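Local coordinates for protein condensin complex subunit 3 (Schizosaccharomyces pombe, PDB 5OQR) that serves as a HEAT-repeat regulatory subunit of condensin, the complex required to convert interphase chromatin into mitotic-like condensed chromosomes, at residues S294-L306 / K332-Q346. Numbering follows the deposited sequence.
Sequences SQLEFPEQFWLEL and KMPEVVQLTYYIERQ
The indole of W303 overlaps the phenol ring of Y342 as an offset stack, its five-membered ring nearly parallel to the phenol (planes at 6°), while W303 CB sits over the centre of the Y342 ring, 3.4 Å from its centroid. P334 lies on the same indole face as Y342, its CG over the six-membered ring, and F302 covers the opposite face. Y342 OH donates to E300 OE2 at 2.6 Å, reaching it from above the carboxylate plane; a bend at chi2 carries the E300 carboxylate to the phenol. With an alanine at Y342, the indole is likely to lose its stacking partner beside P334, and the E300 carboxylate its hydroxyl donor. M333, folded back at chi2 and chi3, sets CE over the F298 face as a CH-pi contact, with SD above that face at a distance and at the W303 edge, a Met-aromatic contact with each ring. K332, extended beyond CG, brings NZ to E297 OE2 in a salt bridge (3.1 Å), and NZ also donates to L296 O. R345 NH1 donates to L304 O at 3.2 Å, with L304 CD2 over its guanidinium face. Helix 300-304 runs at 34° to the 336-346 part of helix 336-348 within the alpha-solenoid; helices 308-324, 356-372 and 378-394 pack around them.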
ATOM      1  N   SER A 294     -11.712 -21.434  20.601  1.00 56.08           N
ATOM      2  CA  SER A 294     -12.640 -22.198  21.423  1.00 53.57           C
ATOM      3  C   SER A 294     -12.197 -22.304  22.875  1.00 44.91           C
ATOM      4  O   SER A 294     -12.909 -22.916  23.676  1.00 47.60           O
ATOM      5  CB  SER A 294     -12.817 -23.603  20.844  1.00 56.91           C
ATOM      6  OG  SER A 294     -13.244 -23.548  19.496  1.00 58.36           O
ATOM      7  N   GLN A 295     -11.050 -21.732  23.232  1.00 53.47           N
ATOM      8  CA  GLN A 295     -10.529 -21.798  24.590  1.00 55.42           C
ATOM      9  C   GLN A 295     -10.746 -20.513  25.373  1.00 57.99           C
ATOM     10  O   GLN A 295     -10.364 -20.447  26.544  1.00 69.54           O
ATOM     11  CB  GLN A 295      -9.035 -22.137  24.558  1.00 66.27           C
ATOM     12  CG  GLN A 295      -8.751 -23.608  24.320  1.00 73.63           C
ATOM     13  CD  GLN A 295      -7.319 -23.867  23.909  1.00 75.20           C
ATOM     14  OE1 GLN A 295      -6.472 -22.976  23.967  1.00 65.36           O
ATOM     15  NE2 GLN A 295      -7.039 -25.094  23.486  1.00 82.79           N
ATOM     16  N   LEU A 296     -11.332 -19.491  24.759  1.00 51.59           N
ATOM     17  CA  LEU A 296     -11.647 -18.264  25.473  1.00 54.29           C
ATOM     18  C   LEU A 296     -12.938 -18.428  26.262  1.00 55.43           C
ATOM     19  O   LEU A 296     -13.935 -18.952  25.758  1.00 55.11           O
ATOM     20  CB  LEU A 296     -11.784 -17.093  24.503  1.00 49.71           C
ATOM     21  CG  LEU A 296     -10.531 -16.659  23.743  1.00 46.77           C
ATOM     22  CD1 LEU A 296     -10.886 -15.551  22.766  1.00 48.64           C
ATOM     23  CD2 LEU A 296      -9.438 -16.197  24.690  1.00 48.91           C
ATOM     24  N   GLU A 297     -12.912 -17.972  27.510  1.00 61.09           N
ATOM     25  CA  GLU A 297     -14.072 -18.015  28.386  1.00 60.93           C
ATOM     26  C   GLU A 297     -14.378 -16.613  28.889  1.00 48.07           C
ATOM     27  O   GLU A 297     -13.469 -15.848  29.228  1.00 46.17           O
ATOM     28  CB  GLU A 297     -13.841 -18.960  29.569  1.00 69.02           C
ATOM     29  CG  GLU A 297     -13.551 -20.392  29.161  1.00 77.81           C
ATOM     30  CD  GLU A 297     -14.669 -21.003  28.336  1.00 78.77           C
ATOM     31  OE1 GLU A 297     -15.846 -20.661  28.577  1.00 67.01           O
ATOM     32  OE2 GLU A 297     -14.369 -21.821  27.440  1.00 79.42           O
ATOM     33  N   PHE A 298     -15.667 -16.279  28.932  1.00 46.39           N
ATOM     34  CA  PHE A 298     -16.137 -14.959  29.343  1.00 44.21           C
ATOM     35  C   PHE A 298     -17.111 -15.115  30.505  1.00 41.02           C
ATOM     36  O   PHE A 298     -18.322 -14.910  30.351  1.00 40.53           O
ATOM     37  CB  PHE A 298     -16.792 -14.226  28.175  1.00 41.93           C
ATOM     38  CG  PHE A 298     -15.903 -14.094  26.975  1.00 37.75           C
ATOM     39  CD1 PHE A 298     -15.933 -15.042  25.970  1.00 43.06           C
ATOM     40  CD2 PHE A 298     -15.032 -13.028  26.857  1.00 36.62           C
ATOM     41  CE1 PHE A 298     -15.115 -14.929  24.867  1.00 38.23           C
ATOM     42  CE2 PHE A 298     -14.211 -12.909  25.756  1.00 39.98           C
ATOM     43  CZ  PHE A 298     -14.253 -13.860  24.759  1.00 37.25           C
ATOM     44  N   PRO A 299     -16.614 -15.484  31.682  1.00 45.44           N
ATOM     45  CA  PRO A 299     -17.481 -15.556  32.861  1.00 47.51           C
ATOM     46  C   PRO A 299     -17.946 -14.171  33.284  1.00 51.71           C
ATOM     47  O   PRO A 299     -17.511 -13.145  32.759  1.00 51.96           O
ATOM     48  CB  PRO A 299     -16.583 -16.196  33.922  1.00 45.61           C
ATOM     49  CG  PRO A 299     -15.198 -15.845  33.497  1.00 46.60           C
ATOM     50  CD  PRO A 299     -15.219 -15.836  31.998  1.00 45.76           C
ATOM     51  N   GLU A 300     -18.860 -14.156  34.256  1.00 57.17           N
ATOM     52  CA  GLU A 300     -19.330 -12.891  34.810  1.00 52.10           C
ATOM     53  C   GLU A 300     -18.162 -12.043  35.293  1.00 47.83           C
ATOM     54  O   GLU A 300     -18.135 -10.826  35.081  1.00 46.72           O
ATOM     55  CB  GLU A 300     -20.312 -13.156  35.951  1.00 58.83           C
ATOM     56  CG  GLU A 300     -21.012 -11.913  36.490  1.00 70.28           C
ATOM     57  CD  GLU A 300     -22.149 -11.441  35.599  1.00 72.50           C
ATOM     58  OE1 GLU A 300     -22.822 -10.451  35.962  1.00 59.23           O
ATOM     59  OE2 GLU A 300     -22.372 -12.057  34.536  1.00 78.70           O
ATOM     60  N   GLN A 301     -17.179 -12.674  35.939  1.00 47.53           N
ATOM     61  CA  GLN A 301     -15.988 -11.958  36.385  1.00 48.99           C
ATOM     62  C   GLN A 301     -15.355 -11.171  35.245  1.00 53.82           C
ATOM     63  O   GLN A 301     -14.896 -10.041  35.439  1.00 51.62           O
ATOM     64  CB  GLN A 301     -14.982 -12.953  36.964  1.00 65.05           C
ATOM     65  CG  GLN A 301     -13.653 -12.348  37.412  1.00 80.89           C
ATOM     66  CD  GLN A 301     -12.522 -13.359  37.401  1.00 91.68           C
ATOM     67  OE1 GLN A 301     -12.673 -14.473  36.901  1.00 81.55           O
ATOM     68  NE2 GLN A 301     -11.379 -12.972  37.948  1.00 88.55           N
ATOM     69  N   PHE A 302     -15.312 -11.762  34.049  1.00 55.81           N
ATOM     70  CA  PHE A 302     -14.675 -11.101  32.916  1.00 44.04           C
ATOM     71  C   PHE A 302     -15.308  -9.744  32.638  1.00 43.99           C
ATOM     72  O   PHE A 302     -14.607  -8.770  32.343  1.00 44.17           O
ATOM     73  CB  PHE A 302     -14.766 -12.001  31.682  1.00 48.85           C
ATOM     74  CG  PHE A 302     -14.212 -11.383  30.431  1.00 37.61           C
ATOM     75  CD1 PHE A 302     -12.908 -11.628  30.043  1.00 30.80           C
ATOM     76  CD2 PHE A 302     -15.000 -10.568  29.635  1.00 35.76           C
ATOM     77  CE1 PHE A 302     -12.398 -11.066  28.892  1.00 35.63           C
ATOM     78  CE2 PHE A 302     -14.495 -10.001  28.487  1.00 37.16           C
ATOM     79  CZ  PHE A 302     -13.194 -10.254  28.111  1.00 36.26           C
ATOM     80  N   TRP A 303     -16.635  -9.658  32.734  1.00 40.42           N
ATOM     81  CA  TRP A 303     -17.347  -8.439  32.373  1.00 42.49           C
ATOM     82  C   TRP A 303     -17.364  -7.405  33.488  1.00 41.42           C
ATOM     83  O   TRP A 303     -17.610  -6.226  33.212  1.00 40.89           O
ATOM     84  CB  TRP A 303     -18.778  -8.782  31.964  1.00 41.84           C
ATOM     85  CG  TRP A 303     -18.817  -9.760  30.846  1.00 40.25           C
ATOM     86  CD1 TRP A 303     -18.951 -11.112  30.942  1.00 39.73           C
ATOM     87  CD2 TRP A 303     -18.696  -9.466  29.451  1.00 41.82           C
ATOM     88  NE1 TRP A 303     -18.930 -11.680  29.692  1.00 39.93           N
ATOM     89  CE2 TRP A 303     -18.773 -10.689  28.759  1.00 39.78           C
ATOM     90  CE3 TRP A 303     -18.535  -8.286  28.721  1.00 38.28           C
ATOM     91  CZ2 TRP A 303     -18.691 -10.765  27.372  1.00 32.47           C
ATOM     92  CZ3 TRP A 303     -18.459  -8.365  27.343  1.00 31.60           C
ATOM     93  CH2 TRP A 303     -18.538  -9.595  26.684  1.00 27.37           C
ATOM     94  N   LEU A 304     -17.115  -7.809  34.731  1.00 46.26           N
ATOM     95  CA  LEU A 304     -17.083  -6.870  35.843  1.00 47.47           C
ATOM     96  C   LEU A 304     -15.709  -6.250  36.053  1.00 42.72           C
ATOM     97  O   LEU A 304     -15.601  -5.243  36.761  1.00 47.79           O
ATOM     98  CB  LEU A 304     -17.525  -7.566  37.132  1.00 48.42           C
ATOM     99  CG  LEU A 304     -18.864  -8.303  37.056  1.00 45.04           C
ATOM    100  CD1 LEU A 304     -19.161  -9.002  38.370  1.00 47.44           C
ATOM    101  CD2 LEU A 304     -19.993  -7.359  36.684  1.00 42.09           C
ATOM    102  N   GLU A 305     -14.669  -6.821  35.456  1.00 44.32           N
ATOM    103  CA  GLU A 305     -13.307  -6.314  35.549  1.00 45.96           C
ATOM    104  C   GLU A 305     -12.762  -5.978  34.166  1.00 46.35           C
ATOM    105  O   GLU A 305     -11.614  -6.279  33.839  1.00 46.92           O
ATOM    106  CB  GLU A 305     -12.406  -7.328  36.248  1.00 55.66           C
ATOM    107  CG  GLU A 305     -12.788  -7.611  37.688  1.00 77.03           C
ATOM    108  CD  GLU A 305     -12.060  -8.815  38.254  1.00 94.96           C
ATOM    109  OE1 GLU A 305     -12.736  -9.773  38.686  1.00100.38           O
ATOM    110  OE2 GLU A 305     -10.810  -8.810  38.254  1.00 93.17           O
ATOM    111  N   LEU A 306     -13.586  -5.344  33.336  1.00 43.08           N
ATOM    112  CA  LEU A 306     -13.200  -5.071  31.961  1.00 40.40           C
ATOM    113  C   LEU A 306     -12.055  -4.068  31.893  1.00 36.41           C
ATOM    114  O   LEU A 306     -11.951  -3.144  32.702  1.00 39.46           O
ATOM    115  CB  LEU A 306     -14.392  -4.543  31.163  1.00 34.11           C
ATOM    116  CG  LEU A 306     -15.413  -5.583  30.701  1.00 37.69           C
ATOM    117  CD1 LEU A 306     -16.650  -4.902  30.150  1.00 37.25           C
ATOM    118  CD2 LEU A 306     -14.815  -6.509  29.655  1.00 37.70           C
ATOM    119  N   LYS A 332     -21.380 -17.711  24.284  1.00 47.05           N
ATOM    120  CA  LYS A 332     -20.566 -17.192  25.373  1.00 46.10           C
ATOM    121  C   LYS A 332     -20.697 -15.685  25.530  1.00 40.13           C
ATOM    122  O   LYS A 332     -20.319 -15.150  26.576  1.00 43.19           O
ATOM    123  CB  LYS A 332     -19.101 -17.562  25.147  1.00 43.34           C
ATOM    124  CG  LYS A 332     -18.878 -19.048  24.974  1.00 46.86           C
ATOM    125  CD  LYS A 332     -17.409 -19.380  24.827  1.00 49.79           C
ATOM    126  CE  LYS A 332     -17.215 -20.854  24.541  1.00 50.49           C
ATOM    127  NZ  LYS A 332     -15.800 -21.274  24.715  1.00 60.03           N
ATOM    128  N   MET A 333     -21.218 -14.996  24.525  1.00 38.62           N
ATOM    129  CA  MET A 333     -21.456 -13.570  24.646  1.00 39.43           C
ATOM    130  C   MET A 333     -22.762 -13.320  25.398  1.00 41.73           C
ATOM    131  O   MET A 333     -23.701 -14.113  25.305  1.00 52.46           O
ATOM    132  CB  MET A 333     -21.518 -12.920  23.269  1.00 45.92           C
ATOM    133  CG  MET A 333     -20.201 -12.934  22.511  1.00 40.87           C
ATOM    134  SD  MET A 333     -18.924 -11.909  23.265  1.00 38.95           S
ATOM    135  CE  MET A 333     -18.040 -13.104  24.259  1.00 37.02           C
ATOM    136  N   PRO A 334     -22.845 -12.225  26.144  1.00 44.82           N
ATOM    137  CA  PRO A 334     -23.971 -12.034  27.058  1.00 42.91           C
ATOM    138  C   PRO A 334     -25.232 -11.591  26.336  1.00 42.01           C
ATOM    139  O   PRO A 334     -25.204 -11.089  25.213  1.00 49.92           O
ATOM    140  CB  PRO A 334     -23.471 -10.938  28.001  1.00 42.88           C
ATOM    141  CG  PRO A 334     -22.546 -10.138  27.168  1.00 38.79           C
ATOM    142  CD  PRO A 334     -21.892 -11.105  26.212  1.00 40.95           C
ATOM    143  N   GLU A 335     -26.353 -11.794  27.018  1.00 43.96           N
ATOM    144  CA  GLU A 335     -27.625 -11.278  26.552  1.00 44.61           C
ATOM    145  C   GLU A 335     -27.670  -9.766  26.749  1.00 40.22           C
ATOM    146  O   GLU A 335     -26.930  -9.194  27.553  1.00 42.69           O
ATOM    147  CB  GLU A 335     -28.776 -11.950  27.299  1.00 60.15           C
ATOM    148  CG  GLU A 335     -28.740 -13.476  27.257  1.00 63.94           C
ATOM    149  CD  GLU A 335     -29.635 -14.051  26.181  1.00 86.81           C
ATOM    150  OE1 GLU A 335     -30.871 -13.901  26.291  1.00104.62           O
ATOM    151  OE2 GLU A 335     -29.105 -14.646  25.218  1.00 84.87           O
ATOM    152  N   VAL A 336     -28.556  -9.114  25.996  1.00 35.76           N
ATOM    153  CA  VAL A 336     -28.632  -7.658  26.045  1.00 41.24           C
ATOM    154  C   VAL A 336     -28.923  -7.174  27.458  1.00 37.98           C
ATOM    155  O   VAL A 336     -28.474  -6.092  27.855  1.00 40.65           O
ATOM    156  CB  VAL A 336     -29.691  -7.147  25.050  1.00 45.77           C
ATOM    157  CG1 VAL A 336     -29.322  -7.538  23.635  1.00 58.78           C
ATOM    158  CG2 VAL A 336     -31.045  -7.690  25.411  1.00 62.95           C
ATOM    159  N   VAL A 337     -29.680  -7.950  28.235  1.00 41.72           N
ATOM    160  CA  VAL A 337     -29.967  -7.569  29.616  1.00 42.31           C
ATOM    161  C   VAL A 337     -28.670  -7.423  30.400  1.00 39.17           C
ATOM    162  O   VAL A 337     -28.437  -6.411  31.071  1.00 38.54           O
ATOM    163  CB  VAL A 337     -30.907  -8.598  30.270  1.00 40.63           C
ATOM    164  CG1 VAL A 337     -31.133  -8.266  31.742  1.00 51.25           C
ATOM    165  CG2 VAL A 337     -32.234  -8.646  29.530  1.00 46.61           C
ATOM    166  N   GLN A 338     -27.808  -8.437  30.330  1.00 39.89           N
ATOM    167  CA  GLN A 338     -26.514  -8.355  30.998  1.00 38.35           C
ATOM    168  C   GLN A 338     -25.649  -7.272  30.369  1.00 37.27           C
ATOM    169  O   GLN A 338     -24.921  -6.563  31.073  1.00 32.73           O
ATOM    170  CB  GLN A 338     -25.800  -9.704  30.930  1.00 39.21           C
ATOM    171  CG  GLN A 338     -26.643 -10.909  31.322  1.00 43.14           C
ATOM    172  CD  GLN A 338     -26.089 -12.199  30.751  1.00 58.32           C
ATOM    173  OE1 GLN A 338     -26.709 -12.830  29.893  1.00 47.90           O
ATOM    174  NE2 GLN A 338     -24.912 -12.596  31.214  1.00 64.96           N
ATOM    175  N   LEU A 339     -25.719  -7.132  29.044  1.00 36.32           N
ATOM    176  CA  LEU A 339     -24.926  -6.121  28.354  1.00 29.87           C
ATOM    177  C   LEU A 339     -25.314  -4.723  28.809  1.00 29.55           C
ATOM    178  O   LEU A 339     -24.452  -3.898  29.127  1.00 28.28           O
ATOM    179  CB  LEU A 339     -25.108  -6.266  26.845  1.00 31.92           C
ATOM    180  CG  LEU A 339     -24.276  -5.329  25.971  1.00 24.70           C
ATOM    181  CD1 LEU A 339     -22.817  -5.743  25.980  1.00 28.85           C
ATOM    182  CD2 LEU A 339     -24.824  -5.307  24.561  1.00 29.41           C
ATOM    183  N   THR A 340     -26.618  -4.435  28.840  1.00 30.44           N
ATOM    184  CA  THR A 340     -27.082  -3.155  29.366  1.00 34.12           C
ATOM    185  C   THR A 340     -26.542  -2.925  30.770  1.00 31.10           C
ATOM    186  O   THR A 340     -26.130  -1.813  31.113  1.00 27.55           O
ATOM    187  CB  THR A 340     -28.610  -3.108  29.370  1.00 35.79           C
ATOM    188  OG1 THR A 340     -29.109  -3.471  28.077  1.00 39.93           O
ATOM    189  CG2 THR A 340     -29.104  -1.712  29.719  1.00 35.98           C
ATOM    190  N   TYR A 341     -26.529  -3.972  31.592  1.00 31.57           N
ATOM    191  CA  TYR A 341     -25.985  -3.859  32.938  1.00 34.03           C
ATOM    192  C   TYR A 341     -24.484  -3.590  32.906  1.00 35.12           C
ATOM    193  O   TYR A 341     -23.991  -2.718  33.632  1.00 33.06           O
ATOM    194  CB  TYR A 341     -26.306  -5.134  33.720  1.00 41.50           C
ATOM    195  CG  TYR A 341     -25.636  -5.249  35.068  1.00 33.68           C
ATOM    196  CD1 TYR A 341     -24.740  -6.274  35.329  1.00 36.81           C
ATOM    197  CD2 TYR A 341     -25.906  -4.343  36.082  1.00 35.14           C
ATOM    198  CE1 TYR A 341     -24.129  -6.392  36.557  1.00 42.38           C
ATOM    199  CE2 TYR A 341     -25.298  -4.452  37.316  1.00 40.18           C
ATOM    200  CZ  TYR A 341     -24.412  -5.481  37.549  1.00 43.46           C
ATOM    201  OH  TYR A 341     -23.798  -5.598  38.774  1.00 38.68           O
ATOM    202  N   TYR A 342     -23.744  -4.314  32.064  1.00 34.21           N
ATOM    203  CA  TYR A 342     -22.299  -4.113  31.984  1.00 33.45           C
ATOM    204  C   TYR A 342     -21.962  -2.701  31.526  1.00 31.74           C
ATOM    205  O   TYR A 342     -21.008  -2.090  32.020  1.00 30.89           O
ATOM    206  CB  TYR A 342     -21.673  -5.134  31.036  1.00 34.50           C
ATOM    207  CG  TYR A 342     -21.890  -6.575  31.428  1.00 41.85           C
ATOM    208  CD1 TYR A 342     -21.929  -6.960  32.761  1.00 40.65           C
ATOM    209  CD2 TYR A 342     -22.056  -7.555  30.460  1.00 37.34           C
ATOM    210  CE1 TYR A 342     -22.126  -8.278  33.117  1.00 40.35           C
ATOM    211  CE2 TYR A 342     -22.254  -8.871  30.804  1.00 44.29           C
ATOM    212  CZ  TYR A 342     -22.287  -9.229  32.134  1.00 42.77           C
ATOM    213  OH  TYR A 342     -22.485 -10.546  32.472  1.00 43.64           O
ATOM    214  N   ILE A 343     -22.726  -2.171  30.572  1.00 31.16           N
ATOM    215  CA  ILE A 343     -22.506  -0.801  30.118  1.00 26.35           C
ATOM    216  C   ILE A 343     -22.754   0.180  31.257  1.00 30.55           C
ATOM    217  O   ILE A 343     -22.002   1.144  31.441  1.00 31.34           O
ATOM    218  CB  ILE A 343     -23.398  -0.497  28.899  1.00 20.18           C
ATOM    219  CG1 ILE A 343     -22.938  -1.320  27.696  1.00 25.18           C
ATOM    220  CG2 ILE A 343     -23.379   0.995  28.561  1.00 22.91           C
ATOM    221  CD1 ILE A 343     -23.865  -1.251  26.492  1.00 21.55           C
ATOM    222  N   GLU A 344     -23.808  -0.049  32.043  1.00 31.64           N
ATOM    223  CA  GLU A 344     -24.175   0.917  33.072  1.00 30.61           C
ATOM    224  C   GLU A 344     -23.180   0.929  34.226  1.00 30.68           C
ATOM    225  O   GLU A 344     -22.918   1.991  34.799  1.00 31.33           O
ATOM    226  CB  GLU A 344     -25.591   0.641  33.569  1.00 30.01           C
ATOM    227  CG  GLU A 344     -26.642   0.931  32.509  1.00 36.35           C
ATOM    228  CD  GLU A 344     -27.911   1.522  33.070  1.00 47.25           C
ATOM    229  OE1 GLU A 344     -28.811   0.741  33.441  1.00 54.10           O
ATOM    230  OE2 GLU A 344     -28.009   2.768  33.141  1.00 55.83           O
ATOM    231  N   ARG A 345     -22.606  -0.223  34.577  1.00 29.21           N
ATOM    232  CA  ARG A 345     -21.496  -0.220  35.523  1.00 29.80           C
ATOM    233  C   ARG A 345     -20.361   0.657  35.020  1.00 32.30           C
ATOM    234  O   ARG A 345     -19.708   1.354  35.803  1.00 36.06           O
ATOM    235  CB  ARG A 345     -20.983  -1.641  35.758  1.00 35.94           C
ATOM    236  CG  ARG A 345     -21.963  -2.574  36.424  1.00 37.04           C
ATOM    237  CD  ARG A 345     -21.307  -3.903  36.755  1.00 43.90           C
ATOM    238  NE  ARG A 345     -20.463  -3.830  37.948  1.00 50.55           N
ATOM    239  CZ  ARG A 345     -19.133  -3.818  37.951  1.00 50.45           C
ATOM    240  NH1 ARG A 345     -18.444  -3.881  36.819  1.00 58.67           N
ATOM    241  NH2 ARG A 345     -18.482  -3.751  39.105  1.00 50.91           N
ATOM    242  N   GLN A 346     -20.107   0.628  33.710  1.00 38.37           N
ATOM    243  CA  GLN A 346     -18.976   1.358  33.156  1.00 31.91           C
ATOM    244  C   GLN A 346     -19.217   2.861  33.162  1.00 32.36           C
ATOM    245  O   GLN A 346     -18.263   3.637  33.272  1.00 34.28           O
ATOM    246  CB  GLN A 346     -18.691   0.862  31.737  1.00 32.24           C
ATOM    247  CG  GLN A 346     -17.232   0.951  31.325  1.00 32.93           C
ATOM    248  CD  GLN A 346     -16.321   0.099  32.188  1.00 32.05           C
ATOM    249  OE1 GLN A 346     -15.260   0.547  32.616  1.00 34.96           O
ATOM    250  NE2 GLN A 346     -16.728  -1.136  32.444  1.00 30.88           N
TER
HETATM  251  O   HOH W   1     -14.328 -19.529  23.385  1.00 46.72           O
HETATM  252  O   HOH W   2     -19.347  -3.823  33.688  1.00 37.66           O